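PDB 5K5D: ParB domain protein nuclease from Sulfolobus solfataricus, which probably takes part in archaeal DNA segregation as a ParB-like partition protein and may act as a nuclease. Local coordinates for residues Arg112-Gln117 / Tyr208-Lys213; Leu107-Arg112 / Glu189-Lys194; Ile197-Ile200 / Leu205-Tyr208. The protein carries 4 engineered substitutions. All coordinates share one frame; numbering follows the deposited sequence.

The three interactions form a small network around helices 109-128, 189-201 and 203-210, and their chemistry follows their depth in the fold. Interactions 1 and 3 are buried and largely aliphatic, with polar groups confined to their margins; interaction 2 is partly buried and rests on a single salt bridge. Helix 109-128 serves both interaction 1 and interaction 2, meeting helix 203-210 in one and helix 189-201 in the other, while interaction 3 joins those two partners across a tight corner. Asn110 ties interaction 2 to the helix end used by interaction 1, and Gln117 brings interaction 1 up against Leu206 of interaction 3.

Interaction 1: residues Arg112-Gln117 / Tyr208-Lys213; sequences RLALFQ and YVTDQK
A close helix-helix contact, buried near the centre of the chain, brings Leu113, Ala114 and Gln117 of helix 109-128 against Val209 and Thr210 at the end of helix 203-210. The backbones come nearest at Ala114, where the CA atoms of Ala114 and Thr210 are 4.9 Å apart; a methyl is all that intervenes on the Ala114 side. Thr210 has its CG2 turned anti to the backbone N, which lays that methyl 3.5 Å from Ala114 CB and leaves OG1 directed toward Gln117. One residue earlier, Leu113 CD1 rests on Val209 CG1 at 3.9 Å, an apolar touch between branches.

The polar margin works differently. Gln117 reaches out as an extended chain (chi1 175°) and crosses the Thr210 side chain at about a right angle, its OE1 stopping 3.6 Å from Thr210 OG1. A water closes this distance: it donates to Gln117 OE1 at 2.8 Å and lies 2.8 Å from Thr210 OG1 in a second hydrogen bond. Just beyond, where the helix ends, Asp211 OD1 accepts from Lys213 N at 3.0 Å, an Asx turn that shapes the exit.

Asn110 secures the same helix end by donating from ND2 to Val209 O. Around the contact, Leu113 also packs on Met195 of helix 189-201, and Gln117 touches Tyr173 of helix 170-180.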
ATOM      1  N   ARG B 112      -5.792   1.980   1.080  1.00 44.37           N
ATOM      2  CA  ARG B 112      -5.427   1.288  -0.152  1.00 52.72           C
ATOM      3  C   ARG B 112      -4.097   1.807  -0.693  1.00 50.60           C
ATOM      4  O   ARG B 112      -3.320   1.054  -1.277  1.00 48.82           O
ATOM      5  CB  ARG B 112      -6.524   1.421  -1.208  1.00 57.48           C
ATOM      6  CG  ARG B 112      -6.668   2.808  -1.791  1.00 69.05           C
ATOM      7  CD  ARG B 112      -7.609   2.792  -2.986  1.00 80.01           C
ATOM      8  NE  ARG B 112      -8.905   2.209  -2.651  1.00 84.78           N
ATOM      9  CZ  ARG B 112      -9.895   2.050  -3.520  1.00 86.51           C
ATOM     10  NH1 ARG B 112      -9.738   2.431  -4.781  1.00 89.06           N
ATOM     11  NH2 ARG B 112     -11.042   1.509  -3.129  1.00 85.43           N
ATOM     12  N   LEU B 113      -3.846   3.097  -0.497  1.00 46.70           N
ATOM     13  CA  LEU B 113      -2.575   3.697  -0.872  1.00 40.27           C
ATOM     14  C   LEU B 113      -1.440   3.070  -0.069  1.00 34.64           C
ATOM     15  O   LEU B 113      -0.368   2.791  -0.601  1.00 37.16           O
ATOM     16  CB  LEU B 113      -2.612   5.207  -0.636  1.00 49.32           C
ATOM     17  CG  LEU B 113      -3.057   6.083  -1.807  1.00 54.63           C
ATOM     18  CD1 LEU B 113      -3.396   7.500  -1.344  1.00 51.71           C
ATOM     19  CD2 LEU B 113      -1.984   6.101  -2.885  1.00 50.27           C
ATOM     20  N   ALA B 114      -1.683   2.853   1.217  1.00 34.32           N
ATOM     21  CA  ALA B 114      -0.698   2.226   2.084  1.00 39.50           C
ATOM     22  C   ALA B 114      -0.437   0.793   1.640  1.00 37.05           C
ATOM     23  O   ALA B 114       0.698   0.321   1.686  1.00 37.99           O
ATOM     24  CB  ALA B 114      -1.156   2.267   3.541  1.00 33.10           C
ATOM     25  N   LEU B 115      -1.489   0.108   1.207  1.00 33.32           N
ATOM     26  CA  LEU B 115      -1.341  -1.238   0.668  1.00 35.61           C
ATOM     27  C   LEU B 115      -0.591  -1.178  -0.657  1.00 35.95           C
ATOM     28  O   LEU B 115       0.306  -1.979  -0.916  1.00 35.76           O
ATOM     29  CB  LEU B 115      -2.708  -1.896   0.469  1.00 30.72           C
ATOM     30  CG  LEU B 115      -2.743  -3.235  -0.277  1.00 32.54           C
ATOM     31  CD1 LEU B 115      -1.901  -4.290   0.420  1.00 25.73           C
ATOM     32  CD2 LEU B 115      -4.179  -3.717  -0.429  1.00 39.28           C
ATOM     33  N   PHE B 116      -0.965  -0.211  -1.487  1.00 39.95           N
ATOM     34  CA  PHE B 116      -0.361  -0.046  -2.797  1.00 34.13           C
ATOM     35  C   PHE B 116       1.151   0.100  -2.680  1.00 37.23           C
ATOM     36  O   PHE B 116       1.904  -0.580  -3.378  1.00 30.91           O
ATOM     37  CB  PHE B 116      -0.946   1.176  -3.502  1.00 31.08           C
ATOM     38  CG  PHE B 116      -0.899   1.086  -4.996  1.00 41.46           C
ATOM     39  CD1 PHE B 116      -0.523  -0.094  -5.618  1.00 35.48           C
ATOM     40  CD2 PHE B 116      -1.230   2.180  -5.782  1.00 45.55           C
ATOM     41  CE1 PHE B 116      -0.478  -0.184  -6.995  1.00 38.71           C
ATOM     42  CE2 PHE B 116      -1.188   2.097  -7.165  1.00 45.65           C
ATOM     43  CZ  PHE B 116      -0.812   0.913  -7.771  1.00 45.47           C
ATOM     44  N   GLN B 117       1.590   0.989  -1.794  1.00 36.10           N
ATOM     45  CA  GLN B 117       3.015   1.169  -1.554  1.00 40.65           C
ATOM     46  C   GLN B 117       3.671  -0.107  -1.031  1.00 39.22           C
ATOM     47  O   GLN B 117       4.751  -0.481  -1.486  1.00 33.11           O
ATOM     48  CB  GLN B 117       3.273   2.324  -0.581  1.00 43.03           C
ATOM     49  CG  GLN B 117       4.737   2.470  -0.200  1.00 45.68           C
ATOM     50  CD  GLN B 117       4.980   3.577   0.801  1.00 55.46           C
ATOM     51  OE1 GLN B 117       4.202   4.524   0.900  1.00 62.74           O
ATOM     52  NE2 GLN B 117       6.066   3.460   1.558  1.00 56.50           N
ATOM     53  N   TYR B 208       2.760  10.347   6.069  1.00 42.89           N
ATOM     54  CA  TYR B 208       1.618  11.055   6.644  1.00 42.21           C
ATOM     55  C   TYR B 208       0.320  10.629   5.968  1.00 39.22           C
ATOM     56  O   TYR B 208      -0.729  10.547   6.607  1.00 43.33           O
ATOM     57  CB  TYR B 208       1.799  12.572   6.532  1.00 41.85           C
ATOM     58  CG  TYR B 208       2.742  13.171   7.556  1.00 30.25           C
ATOM     59  CD1 TYR B 208       3.992  13.646   7.187  1.00 28.39           C
ATOM     60  CD2 TYR B 208       2.376  13.264   8.892  1.00 28.95           C
ATOM     61  CE1 TYR B 208       4.852  14.196   8.118  1.00 24.37           C
ATOM     62  CE2 TYR B 208       3.230  13.810   9.833  1.00 28.55           C
ATOM     63  CZ  TYR B 208       4.464  14.278   9.439  1.00 28.84           C
ATOM     64  OH  TYR B 208       5.314  14.823  10.372  1.00 33.86           O
ATOM     65  N   VAL B 209       0.403  10.363   4.669  1.00 36.63           N
ATOM     66  CA  VAL B 209      -0.738   9.870   3.904  1.00 39.59           C
ATOM     67  C   VAL B 209      -1.001   8.403   4.220  1.00 37.56           C
ATOM     68  O   VAL B 209      -2.132   7.924   4.140  1.00 30.59           O
ATOM     69  CB  VAL B 209      -0.484   9.979   2.391  1.00 33.72           C
ATOM     70  CG1 VAL B 209      -1.656   9.399   1.618  1.00 29.45           C
ATOM     71  CG2 VAL B 209      -0.230  11.422   1.991  1.00 37.23           C
ATOM     72  N   THR B 210       0.065   7.696   4.572  1.00 37.23           N
ATOM     73  CA  THR B 210       0.010   6.260   4.801  1.00 41.86           C
ATOM     74  C   THR B 210      -0.359   5.943   6.243  1.00 45.18           C
ATOM     75  O   THR B 210      -1.053   4.965   6.515  1.00 49.91           O
ATOM     76  CB  THR B 210       1.360   5.608   4.464  1.00 43.64           C
ATOM     77  OG1 THR B 210       1.514   5.561   3.042  1.00 42.24           O
ATOM     78  CG2 THR B 210       1.430   4.197   5.020  1.00 59.64           C
ATOM     79  N   ASP B 211       0.104   6.783   7.160  1.00 41.12           N
ATOM     80  CA  ASP B 211      -0.121   6.569   8.579  1.00 49.85           C
ATOM     81  C   ASP B 211      -1.607   6.543   8.909  1.00 46.63           C
ATOM     82  O   ASP B 211      -2.342   7.489   8.621  1.00 39.13           O
ATOM     83  CB  ASP B 211       0.584   7.646   9.399  1.00 56.49           C
ATOM     84  CG  ASP B 211       0.768   7.244  10.843  1.00 59.30           C
ATOM     85  OD1 ASP B 211      -0.010   6.392  11.318  1.00 64.97           O
ATOM     86  OD2 ASP B 211       1.687   7.778  11.499  1.00 59.45           O
ATOM     87  N   GLN B 212      -2.040   5.444   9.514  1.00 50.19           N
ATOM     88  CA  GLN B 212      -3.430   5.276   9.920  1.00 64.24           C
ATOM     89  C   GLN B 212      -3.870   6.385  10.870  1.00 60.43           C
ATOM     90  O   GLN B 212      -5.045   6.743  10.922  1.00 56.80           O
ATOM     91  CB  GLN B 212      -3.604   3.920  10.600  1.00 79.13           C
ATOM     92  CG  GLN B 212      -2.530   3.618  11.636  1.00 87.84           C
ATOM     93  CD  GLN B 212      -3.107   3.314  13.003  1.00 93.15           C
ATOM     94  OE1 GLN B 212      -4.317   3.416  13.216  1.00 91.88           O
ATOM     95  NE2 GLN B 212      -2.243   2.935  13.940  1.00 95.94           N
ATOM     96  N   LYS B 213      -2.912   6.924  11.617  1.00 56.68           N
ATOM     97  CA  LYS B 213      -3.190   7.958  12.606  1.00 49.14           C
ATOM     98  C   LYS B 213      -3.625   9.266  11.960  1.00 50.84           C
ATOM     99  O   LYS B 213      -4.411  10.016  12.538  1.00 54.61           O
ATOM    100  CB  LYS B 213      -1.961   8.195  13.489  1.00 46.13           C
ATOM    101  CG  LYS B 213      -2.191   9.172  14.633  1.00 59.08           C
ATOM    102  CD  LYS B 213      -3.413   8.777  15.457  1.00 70.24           C
ATOM    103  CE  LYS B 213      -3.325   9.298  16.887  1.00 67.56           C
ATOM    104  NZ  LYS B 213      -2.299   8.566  17.682  1.00 63.34           N
TER
HETATM  105  O   HOH W   1       4.315   5.731   3.422  1.00 44.94           O

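Interaction 2: residues Leu107-Arg112 / Glu189-Lys194; sequences LDKNER and ESDKRK
Lys109 reaches Asp191 through a side chain that runs extended from the backbone, CG anti to N (chi1 -165°), and bends only at its last torsion (chi4 -54°), which turns NZ toward the carboxylate. Asp191 comes from the opposite direction, its first torsion lying away from a staggered value. Long reach is needed because the backbones stay well apart: even the nearest pair of CA atoms, those of Lys109 and Asp191, are separated by 11.0 Å.

The meeting is a salt bridge with a hydrogen bond from Lys109 NZ to Asp191 OD1, 2.8 Å long. NZ approaches from above the carboxylate plane, 38° out of it, and Lys109 CE follows at 3.3 Å from the same oxygen. Lys109 also touches Leu187, and Asp191 packs on Leu218 of helix 218-230; the lysine is exposed and the acid buried.

Each partner lies in the first turn of its helix. Just before Lys109, Asp108 and Glu111 form a capping box, in which Asp108 N donates to Glu111 OE2 at 2.9 Å; Asp108 OD2 also pairs with Lys215. On the other side, Asp191 N donates to Ser188 OG.

With Asp191 replaced by an alanine, the ammonium of Lys109 would probably lose its anionic mate, and a gap is likely to open beside Leu218. The start of a helix tends to attract negative charge, so the helix dipole probably helps to stabilise the Asp191 carboxylate, which may in turn offset the unfavourable placing of a lysine at the start of helix 109-128. The ion pair thus spans, through side chains, two helix starts whose backbones stay apart.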
ATOM      1  N   LEU B 107     -12.206  -0.334   2.114  1.00 58.18           N
ATOM      2  CA  LEU B 107     -10.952   0.366   2.382  1.00 55.52           C
ATOM      3  C   LEU B 107     -10.983   1.811   1.879  1.00 51.77           C
ATOM      4  O   LEU B 107     -11.236   2.059   0.699  1.00 50.99           O
ATOM      5  CB  LEU B 107      -9.773  -0.383   1.752  1.00 51.12           C
ATOM      6  CG  LEU B 107      -9.217  -1.611   2.480  1.00 44.56           C
ATOM      7  CD1 LEU B 107     -10.331  -2.529   2.956  1.00 47.48           C
ATOM      8  CD2 LEU B 107      -8.240  -2.365   1.582  1.00 46.82           C
ATOM      9  N   ASP B 108     -10.723   2.763   2.772  1.00 48.48           N
ATOM     10  CA  ASP B 108     -10.667   4.166   2.371  1.00 50.48           C
ATOM     11  C   ASP B 108      -9.471   4.430   1.455  1.00 48.83           C
ATOM     12  O   ASP B 108      -8.637   3.549   1.249  1.00 51.40           O
ATOM     13  CB  ASP B 108     -10.609   5.074   3.602  1.00 49.14           C
ATOM     14  CG  ASP B 108      -9.189   5.383   4.032  1.00 46.69           C
ATOM     15  OD1 ASP B 108      -8.252   5.032   3.282  1.00 45.79           O
ATOM     16  OD2 ASP B 108      -9.011   5.974   5.117  1.00 20.00           O
ATOM     17  N   LYS B 109      -9.397   5.633   0.896  1.00 47.34           N
ATOM     18  CA  LYS B 109      -8.369   5.954  -0.091  1.00 56.63           C
ATOM     19  C   LYS B 109      -6.957   5.836   0.491  1.00 56.23           C
ATOM     20  O   LYS B 109      -6.017   5.465  -0.212  1.00 53.24           O
ATOM     21  CB  LYS B 109      -8.604   7.356  -0.668  1.00 62.89           C
ATOM     22  CG  LYS B 109      -7.832   7.662  -1.948  1.00 67.59           C
ATOM     23  CD  LYS B 109      -8.247   9.010  -2.525  1.00 67.60           C
ATOM     24  CE  LYS B 109      -7.547   9.300  -3.844  1.00 65.99           C
ATOM     25  NZ  LYS B 109      -6.070   9.194  -3.715  1.00 64.76           N
ATOM     26  N   ASN B 110      -6.821   6.142   1.778  1.00 51.27           N
ATOM     27  CA  ASN B 110      -5.521   6.144   2.446  1.00 43.70           C
ATOM     28  C   ASN B 110      -5.031   4.755   2.842  1.00 45.79           C
ATOM     29  O   ASN B 110      -3.829   4.517   2.958  1.00 43.22           O
ATOM     30  CB  ASN B 110      -5.553   7.052   3.677  1.00 43.97           C
ATOM     31  CG  ASN B 110      -5.622   8.522   3.315  1.00 47.37           C
ATOM     32  OD1 ASN B 110      -6.687   9.042   2.985  1.00 54.19           O
ATOM     33  ND2 ASN B 110      -4.481   9.202   3.373  1.00 37.15           N
ATOM     34  N   GLU B 111      -5.968   3.843   3.058  1.00 42.99           N
ATOM     35  CA  GLU B 111      -5.627   2.486   3.448  1.00 42.06           C
ATOM     36  C   GLU B 111      -5.196   1.681   2.229  1.00 48.10           C
ATOM     37  O   GLU B 111      -4.338   0.804   2.327  1.00 56.11           O
ATOM     38  CB  GLU B 111      -6.813   1.815   4.146  1.00 38.22           C
ATOM     39  CG  GLU B 111      -7.152   2.424   5.490  1.00 40.11           C
ATOM     40  CD  GLU B 111      -8.544   2.055   5.974  1.00 40.91           C
ATOM     41  OE1 GLU B 111      -8.803   2.165   7.193  1.00 41.58           O
ATOM     42  OE2 GLU B 111      -9.381   1.660   5.136  1.00 36.70           O
ATOM     43  N   ARG B 112      -5.792   1.980   1.080  1.00 44.37           N
ATOM     44  CA  ARG B 112      -5.427   1.288  -0.152  1.00 52.72           C
ATOM     45  C   ARG B 112      -4.097   1.807  -0.693  1.00 50.60           C
ATOM     46  O   ARG B 112      -3.320   1.054  -1.277  1.00 48.82           O
ATOM     47  CB  ARG B 112      -6.524   1.421  -1.208  1.00 57.48           C
ATOM     48  CG  ARG B 112      -6.668   2.808  -1.791  1.00 69.05           C
ATOM     49  CD  ARG B 112      -7.609   2.792  -2.986  1.00 80.01           C
ATOM     50  NE  ARG B 112      -8.905   2.209  -2.651  1.00 84.78           N
ATOM     51  CZ  ARG B 112      -9.895   2.050  -3.520  1.00 86.51           C
ATOM     52  NH1 ARG B 112      -9.738   2.431  -4.781  1.00 89.06           N
ATOM     53  NH2 ARG B 112     -11.042   1.509  -3.129  1.00 85.43           N
ATOM     54  N   GLU B 189      -4.146   8.465 -13.011  1.00 74.13           N
ATOM     55  CA  GLU B 189      -2.835   8.655 -13.609  1.00 79.53           C
ATOM     56  C   GLU B 189      -1.995   9.591 -12.741  1.00 80.12           C
ATOM     57  O   GLU B 189      -0.870   9.260 -12.368  1.00 83.58           O
ATOM     58  CB  GLU B 189      -2.978   9.221 -15.023  1.00 87.10           C
ATOM     59  CG  GLU B 189      -1.766   9.006 -15.925  1.00 96.18           C
ATOM     60  CD  GLU B 189      -1.728   7.618 -16.541  1.00101.14           C
ATOM     61  OE1 GLU B 189      -0.672   7.245 -17.097  1.00104.10           O
ATOM     62  OE2 GLU B 189      -2.751   6.902 -16.477  1.00 99.88           O
ATOM     63  N   SER B 190      -2.556  10.752 -12.411  1.00 75.60           N
ATOM     64  CA  SER B 190      -1.840  11.780 -11.652  1.00 70.06           C
ATOM     65  C   SER B 190      -1.587  11.363 -10.206  1.00 60.85           C
ATOM     66  O   SER B 190      -0.566  11.720  -9.619  1.00 57.38           O
ATOM     67  CB  SER B 190      -2.608  13.102 -11.684  1.00 75.61           C
ATOM     68  OG  SER B 190      -3.849  12.983 -11.009  1.00 79.58           O
ATOM     69  N   ASP B 191      -2.527  10.615  -9.636  1.00 54.22           N
ATOM     70  CA  ASP B 191      -2.361  10.062  -8.297  1.00 54.36           C
ATOM     71  C   ASP B 191      -1.175   9.095  -8.220  1.00 50.03           C
ATOM     72  O   ASP B 191      -0.453   9.075  -7.227  1.00 47.74           O
ATOM     73  CB  ASP B 191      -3.644   9.368  -7.832  1.00 61.08           C
ATOM     74  CG  ASP B 191      -4.556  10.294  -7.046  1.00 67.10           C
ATOM     75  OD1 ASP B 191      -5.459   9.784  -6.348  1.00 68.52           O
ATOM     76  OD2 ASP B 191      -4.365  11.528  -7.116  1.00 65.43           O
ATOM     77  N   LYS B 192      -0.980   8.292  -9.262  1.00 44.43           N
ATOM     78  CA  LYS B 192       0.146   7.364  -9.292  1.00 48.28           C
ATOM     79  C   LYS B 192       1.456   8.120  -9.444  1.00 48.69           C
ATOM     80  O   LYS B 192       2.497   7.689  -8.948  1.00 48.59           O
ATOM     81  CB  LYS B 192       0.012   6.362 -10.439  1.00 46.73           C
ATOM     82  CG  LYS B 192      -1.123   5.369 -10.287  1.00 45.40           C
ATOM     83  CD  LYS B 192      -1.130   4.387 -11.441  1.00 45.13           C
ATOM     84  CE  LYS B 192      -2.366   3.520 -11.417  1.00 44.59           C
ATOM     85  NZ  LYS B 192      -3.588   4.323 -11.693  1.00 49.49           N
ATOM     86  N   ARG B 193       1.402   9.250 -10.136  1.00 46.75           N
ATOM     87  CA  ARG B 193       2.603  10.024 -10.397  1.00 55.45           C
ATOM     88  C   ARG B 193       2.953  10.857  -9.174  1.00 56.65           C
ATOM     89  O   ARG B 193       4.122  10.976  -8.805  1.00 57.23           O
ATOM     90  CB  ARG B 193       2.413  10.911 -11.624  1.00 65.16           C
ATOM     91  CG  ARG B 193       3.683  11.601 -12.068  1.00 76.66           C
ATOM     92  CD  ARG B 193       3.476  12.370 -13.355  1.00 84.02           C
ATOM     93  NE  ARG B 193       4.627  13.214 -13.652  1.00 87.13           N
ATOM     94  CZ  ARG B 193       4.775  14.451 -13.193  1.00 87.84           C
ATOM     95  NH1 ARG B 193       3.840  14.988 -12.420  1.00 86.40           N
ATOM     96  NH2 ARG B 193       5.856  15.150 -13.507  1.00 88.26           N
ATOM     97  N   LYS B 194       1.925  11.427  -8.549  1.00 51.89           N
ATOM     98  CA  LYS B 194       2.087  12.166  -7.305  1.00 47.65           C
ATOM     99  C   LYS B 194       2.664  11.257  -6.236  1.00 41.51           C
ATOM    100  O   LYS B 194       3.605  11.625  -5.536  1.00 38.39           O
ATOM    101  CB  LYS B 194       0.743  12.718  -6.824  1.00 46.58           C
ATOM    102  CG  LYS B 194       0.265  13.950  -7.559  1.00 47.03           C
ATOM    103  CD  LYS B 194      -1.151  14.303  -7.138  1.00 52.17           C
ATOM    104  CE  LYS B 194      -1.651  15.553  -7.848  1.00 50.20           C
ATOM    105  NZ  LYS B 194      -3.111  15.760  -7.630  1.00 43.20           N
TER

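Interaction 3: residues Ile197-Ile200 / Leu205-Tyr208; sequences ILRI and LLKY
Two flat groups border this contact, the guanidinium of Arg199, whose aliphatic stem meets Leu206, and the ring of Tyr208, which has Leu205 O at its edge and in its plane. Neither flat group supplies the touch between the segments. The Tyr208 ring extends toward helix 242-250, where its OH bonds to Asp246 and its side chain packs on Ile249. The guanidinium of Arg199 leads off to a salt bridge between its NH2 and Asp121 of helix 109-128.

What joins helix 189-201 to helix 203-210 is aliphatic: two consecutive helices, linked by a very short turn, pack through leucines lining the inside of the corner. The CA atoms of Leu198 and Leu206 come within 5.9 Å. Leu198 CB abuts Leu206 CG at 4.1 Å, while the CD1 branch of Leu198 goes further and meets Leu205 CD1, also at 4.1 Å, the two leucine side chains crossing at a slant. Leu206 sends its own CD1 to Arg199, where it lies against CG at 3.5 Å and CB at 3.6 Å. This side chain crosses that of Arg199 at about a right angle. The bend of Arg199 at its second torsion (chi2 -87°) comes at CB and CG, the two carbons that Leu206 CD1 touches, and the charged end then leads away.

Leu218 and Tyr225 of helix 218-230 cover Leu198, and Ala221 of the same helix meets Leu205; on the other flank, Gln117 touches both Leu206 and Arg199.

The chemistry is therefore divided along one residue: Arg199 gives its carbons to the apolar seam and its charge to Asp121. That acid probably offsets the charge of this buried arginine; Lys207 NZ, a like charge, stays 6.7 Å from Arg199 NH1.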
ATOM      1  N   ILE B 197       6.389  10.267  -7.016  1.00 41.47           N
ATOM      2  CA  ILE B 197       7.318  11.358  -6.733  1.00 38.96           C
ATOM      3  C   ILE B 197       7.529  11.544  -5.232  1.00 37.00           C
ATOM      4  O   ILE B 197       8.652  11.745  -4.773  1.00 41.59           O
ATOM      5  CB  ILE B 197       6.840  12.680  -7.351  1.00 36.44           C
ATOM      6  CG1 ILE B 197       6.835  12.567  -8.876  1.00 36.26           C
ATOM      7  CG2 ILE B 197       7.729  13.831  -6.901  1.00 31.50           C
ATOM      8  CD1 ILE B 197       6.425  13.833  -9.583  1.00 43.65           C
ATOM      9  N   LEU B 198       6.448  11.478  -4.465  1.00 32.12           N
ATOM     10  CA  LEU B 198       6.555  11.611  -3.023  1.00 33.48           C
ATOM     11  C   LEU B 198       7.300  10.418  -2.442  1.00 33.73           C
ATOM     12  O   LEU B 198       8.135  10.571  -1.556  1.00 32.80           O
ATOM     13  CB  LEU B 198       5.171  11.727  -2.374  1.00 33.62           C
ATOM     14  CG  LEU B 198       4.285  12.907  -2.779  1.00 30.86           C
ATOM     15  CD1 LEU B 198       3.007  12.911  -1.960  1.00 28.08           C
ATOM     16  CD2 LEU B 198       5.024  14.225  -2.630  1.00 33.92           C
ATOM     17  N   ARG B 199       6.999   9.229  -2.951  1.00 36.03           N
ATOM     18  CA  ARG B 199       7.574   8.009  -2.403  1.00 39.01           C
ATOM     19  C   ARG B 199       9.092   8.009  -2.520  1.00 40.56           C
ATOM     20  O   ARG B 199       9.792   7.502  -1.639  1.00 40.99           O
ATOM     21  CB  ARG B 199       6.986   6.782  -3.100  1.00 36.99           C
ATOM     22  CG  ARG B 199       7.040   5.518  -2.264  1.00 37.51           C
ATOM     23  CD  ARG B 199       8.351   4.794  -2.448  1.00 37.78           C
ATOM     24  NE  ARG B 199       8.541   3.763  -1.436  1.00 40.11           N
ATOM     25  CZ  ARG B 199       9.314   3.904  -0.366  1.00 36.28           C
ATOM     26  NH1 ARG B 199       9.978   5.038  -0.174  1.00 33.39           N
ATOM     27  NH2 ARG B 199       9.429   2.911   0.507  1.00 31.70           N
ATOM     28  N   ILE B 200       9.594   8.593  -3.604  1.00 34.83           N
ATOM     29  CA  ILE B 200      11.026   8.591  -3.886  1.00 36.25           C
ATOM     30  C   ILE B 200      11.738   9.835  -3.359  1.00 38.39           C
ATOM     31  O   ILE B 200      12.815   9.742  -2.764  1.00 33.01           O
ATOM     32  CB  ILE B 200      11.296   8.433  -5.397  1.00 33.00           C
ATOM     33  CG1 ILE B 200      11.376   6.948  -5.760  1.00 34.36           C
ATOM     34  CG2 ILE B 200      12.577   9.152  -5.797  1.00 29.76           C
ATOM     35  CD1 ILE B 200      10.128   6.158  -5.397  1.00 34.75           C
ATOM     36  N   LEU B 205       7.266  12.334   4.012  1.00 33.10           N
ATOM     37  CA  LEU B 205       6.044  13.075   3.729  1.00 41.99           C
ATOM     38  C   LEU B 205       4.919  12.123   3.328  1.00 41.95           C
ATOM     39  O   LEU B 205       3.760  12.325   3.695  1.00 37.40           O
ATOM     40  CB  LEU B 205       6.295  14.111   2.632  1.00 42.46           C
ATOM     41  CG  LEU B 205       5.250  15.202   2.385  1.00 41.48           C
ATOM     42  CD1 LEU B 205       4.104  14.679   1.537  1.00 44.29           C
ATOM     43  CD2 LEU B 205       4.750  15.777   3.705  1.00 38.57           C
ATOM     44  N   LEU B 206       5.265  11.080   2.581  1.00 41.66           N
ATOM     45  CA  LEU B 206       4.277  10.090   2.163  1.00 42.16           C
ATOM     46  C   LEU B 206       3.701   9.368   3.378  1.00 37.52           C
ATOM     47  O   LEU B 206       2.509   9.064   3.420  1.00 34.01           O
ATOM     48  CB  LEU B 206       4.897   9.078   1.198  1.00 38.88           C
ATOM     49  CG  LEU B 206       4.051   8.628   0.000  1.00 36.60           C
ATOM     50  CD1 LEU B 206       4.570   7.308  -0.541  1.00 29.95           C
ATOM     51  CD2 LEU B 206       2.574   8.510   0.353  1.00 36.40           C
ATOM     52  N   LYS B 207       4.555   9.108   4.365  1.00 36.25           N
ATOM     53  CA  LYS B 207       4.149   8.402   5.580  1.00 44.51           C
ATOM     54  C   LYS B 207       2.935   9.041   6.254  1.00 48.45           C
ATOM     55  O   LYS B 207       2.180   8.357   6.943  1.00 49.52           O
ATOM     56  CB  LYS B 207       5.308   8.320   6.583  1.00 47.02           C
ATOM     57  CG  LYS B 207       6.342   7.237   6.294  1.00 53.41           C
ATOM     58  CD  LYS B 207       7.225   7.004   7.519  1.00 61.01           C
ATOM     59  CE  LYS B 207       8.330   5.990   7.258  1.00 66.87           C
ATOM     60  NZ  LYS B 207       9.360   6.521   6.323  1.00 73.45           N
ATOM     61  N   TYR B 208       2.760  10.347   6.069  1.00 42.89           N
ATOM     62  CA  TYR B 208       1.618  11.055   6.644  1.00 42.21           C
ATOM     63  C   TYR B 208       0.320  10.629   5.968  1.00 39.22           C
ATOM     64  O   TYR B 208      -0.729  10.547   6.607  1.00 43.33           O
ATOM     65  CB  TYR B 208       1.799  12.572   6.532  1.00 41.85           C
ATOM     66  CG  TYR B 208       2.742  13.171   7.556  1.00 30.25           C
ATOM     67  CD1 TYR B 208       3.992  13.646   7.187  1.00 28.39           C
ATOM     68  CD2 TYR B 208       2.376  13.264   8.892  1.00 28.95           C
ATOM     69  CE1 TYR B 208       4.852  14.196   8.118  1.00 24.37           C
ATOM     70  CE2 TYR B 208       3.230  13.810   9.833  1.00 28.55           C
ATOM     71  CZ  TYR B 208       4.464  14.278   9.439  1.00 28.84           C
ATOM     72  OH  TYR B 208       5.314  14.823  10.372  1.00 33.86           O
TER